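Local coordinates for Lin1840 protein (Listeria innocua serovar 6a, PDB 4ZOC), which probably hydrolyses terminal, non-reducing beta-D-glucosyl residues to release beta-D-glucose, as a family 3 glycoside hydrolase implicated in beta-1,2-glucan metabolism, at residues 375-380 and 602-607. The protein carries 2 engineered substitutions. Sequence-based numbering, arbitrary orientation.
Sequences AVLLEN and KSYSEF
At one edge of the Tyr-604 ring, near its plane, lies Asn-380 ND2, 3.9 Å from CE1, its amide plane turned 63° from the ring; Leu-377 CD2 packs against the same CE1, its side chain crossing that of the tyrosine at about a right angle. Strand 376-380 borders the mixed sheet of the family 3 C-terminal domain and pairs antiparallel with strand 521-524, the pairing broken by a classic beta bulge in which Leu-378 and Glu-379 both sit opposite Leu-522. Residues 602-604 pass beside this strand before the chain leaves toward strand 607-611. Leu-377 is gripped twice: its O accepts from Lys-602 N at 2.8 Å, and a water joins its N to Lys-602 O. Its side chain, turned with CG opposite the backbone N (chi1 -175°), brings CD2 to 3.8 Å from Lys-602 CB. The lysine chain then follows the strand, CD 3.6 Å from Leu-378 O and CE 3.8 Å from Asn-380 N. Tyr-604 OH bonds to Leu-539 O and Asn-380 OD1 to Leu-385 N, which would limit the freedom of both groups. In the loop, Ser-603 OG accepts from Ser-605 N, an ST turn. A second water accepts from Asn-380 ND2 at 3.0 Å and donates to Ser-603 O at 2.8 Å.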
# COMPACT_ATOMS: atom_id res chain seq x y z
N ALA A 375 -22.35 -18.35 -2.34
CA ALA A 375 -21.46 -18.82 -3.44
C ALA A 375 -21.60 -17.88 -4.64
O ALA A 375 -22.69 -17.28 -4.86
CB ALA A 375 -21.79 -20.22 -3.85
N VAL A 376 -20.55 -17.81 -5.45
CA VAL A 376 -20.53 -16.86 -6.58
C VAL A 376 -20.14 -17.61 -7.83
O VAL A 376 -19.10 -18.23 -7.92
CB VAL A 376 -19.57 -15.67 -6.41
CG1 VAL A 376 -19.70 -14.73 -7.60
CG2 VAL A 376 -19.82 -14.97 -5.10
N LEU A 377 -21.08 -17.64 -8.75
CA LEU A 377 -20.82 -18.24 -10.04
C LEU A 377 -20.04 -17.29 -10.87
O LEU A 377 -20.53 -16.21 -11.20
CB LEU A 377 -22.14 -18.63 -10.74
CG LEU A 377 -21.95 -19.41 -12.08
CD1 LEU A 377 -21.26 -20.78 -11.96
CD2 LEU A 377 -23.30 -19.57 -12.80
N LEU A 378 -18.83 -17.66 -11.21
CA LEU A 378 -17.90 -16.69 -11.89
C LEU A 378 -17.79 -16.91 -13.40
O LEU A 378 -17.58 -15.93 -14.19
CB LEU A 378 -16.52 -16.82 -11.26
CG LEU A 378 -16.38 -16.36 -9.80
CD1 LEU A 378 -14.99 -16.63 -9.33
CD2 LEU A 378 -16.77 -14.90 -9.73
N GLU A 379 -17.93 -18.15 -13.82
CA GLU A 379 -17.95 -18.56 -15.28
C GLU A 379 -18.95 -19.68 -15.48
O GLU A 379 -19.11 -20.55 -14.61
CB GLU A 379 -16.58 -19.06 -15.83
CG GLU A 379 -15.43 -18.06 -15.73
CD GLU A 379 -15.56 -16.83 -16.62
OE1 GLU A 379 -16.40 -16.84 -17.58
OE2 GLU A 379 -14.78 -15.88 -16.32
N ASN A 380 -19.60 -19.68 -16.64
CA ASN A 380 -20.47 -20.81 -17.05
C ASN A 380 -20.64 -20.67 -18.52
O ASN A 380 -21.62 -20.09 -19.02
CB ASN A 380 -21.79 -20.74 -16.35
CG ASN A 380 -22.65 -21.99 -16.57
OD1 ASN A 380 -22.16 -23.04 -16.93
ND2 ASN A 380 -23.93 -21.84 -16.36
N LYS A 602 -22.74 -14.54 -11.68
CA LYS A 602 -23.67 -15.02 -12.73
C LYS A 602 -24.88 -15.72 -12.10
O LYS A 602 -25.03 -15.84 -10.85
CB LYS A 602 -22.91 -15.90 -13.70
CG LYS A 602 -21.81 -15.14 -14.43
CD LYS A 602 -21.04 -16.11 -15.31
CE LYS A 602 -21.84 -16.63 -16.49
NZ LYS A 602 -22.62 -15.66 -17.28
N SER A 603 -25.76 -16.18 -12.96
CA SER A 603 -27.01 -16.85 -12.51
C SER A 603 -27.37 -17.83 -13.65
O SER A 603 -26.95 -17.61 -14.80
CB SER A 603 -28.14 -15.80 -12.36
OG SER A 603 -29.46 -16.37 -12.10
N TYR A 604 -28.22 -18.82 -13.33
CA TYR A 604 -28.91 -19.63 -14.31
C TYR A 604 -30.08 -18.88 -15.00
O TYR A 604 -30.57 -19.35 -16.03
CB TYR A 604 -29.37 -20.97 -13.72
CG TYR A 604 -28.26 -21.76 -13.09
CD1 TYR A 604 -26.93 -21.66 -13.58
CD2 TYR A 604 -28.52 -22.64 -12.07
CE1 TYR A 604 -25.91 -22.44 -13.05
CE2 TYR A 604 -27.51 -23.39 -11.50
CZ TYR A 604 -26.20 -23.28 -11.96
OH TYR A 604 -25.20 -24.05 -11.33
N SER A 605 -30.50 -17.77 -14.45
CA SER A 605 -31.60 -17.01 -14.94
C SER A 605 -31.06 -15.77 -15.72
O SER A 605 -29.84 -15.50 -15.79
CB SER A 605 -32.43 -16.51 -13.76
OG SER A 605 -32.87 -17.50 -12.89
N GLU A 606 -31.97 -15.02 -16.27
CA GLU A 606 -31.66 -13.74 -16.96
C GLU A 606 -32.67 -12.71 -16.48
O GLU A 606 -33.85 -13.00 -16.31
CB GLU A 606 -31.90 -13.95 -18.43
CG GLU A 606 -30.82 -14.20 -19.41
CD GLU A 606 -31.32 -13.73 -20.80
OE1 GLU A 606 -32.27 -14.33 -21.31
OE2 GLU A 606 -30.86 -12.70 -21.38
N PHE A 607 -32.23 -11.48 -16.27
CA PHE A 607 -33.10 -10.46 -15.69
C PHE A 607 -33.07 -9.22 -16.50
O PHE A 607 -32.15 -8.98 -17.21
CB PHE A 607 -32.65 -10.10 -14.29
CG PHE A 607 -32.58 -11.29 -13.35
CD1 PHE A 607 -33.71 -11.71 -12.62
CD2 PHE A 607 -31.40 -11.96 -13.18
CE1 PHE A 607 -33.67 -12.80 -11.80
CE2 PHE A 607 -31.35 -13.10 -12.37
CZ PHE A 607 -32.47 -13.47 -11.65
O HOH W 1 -23.47 -16.11 -8.55
O HOH W 2 -24.89 -19.00 -16.05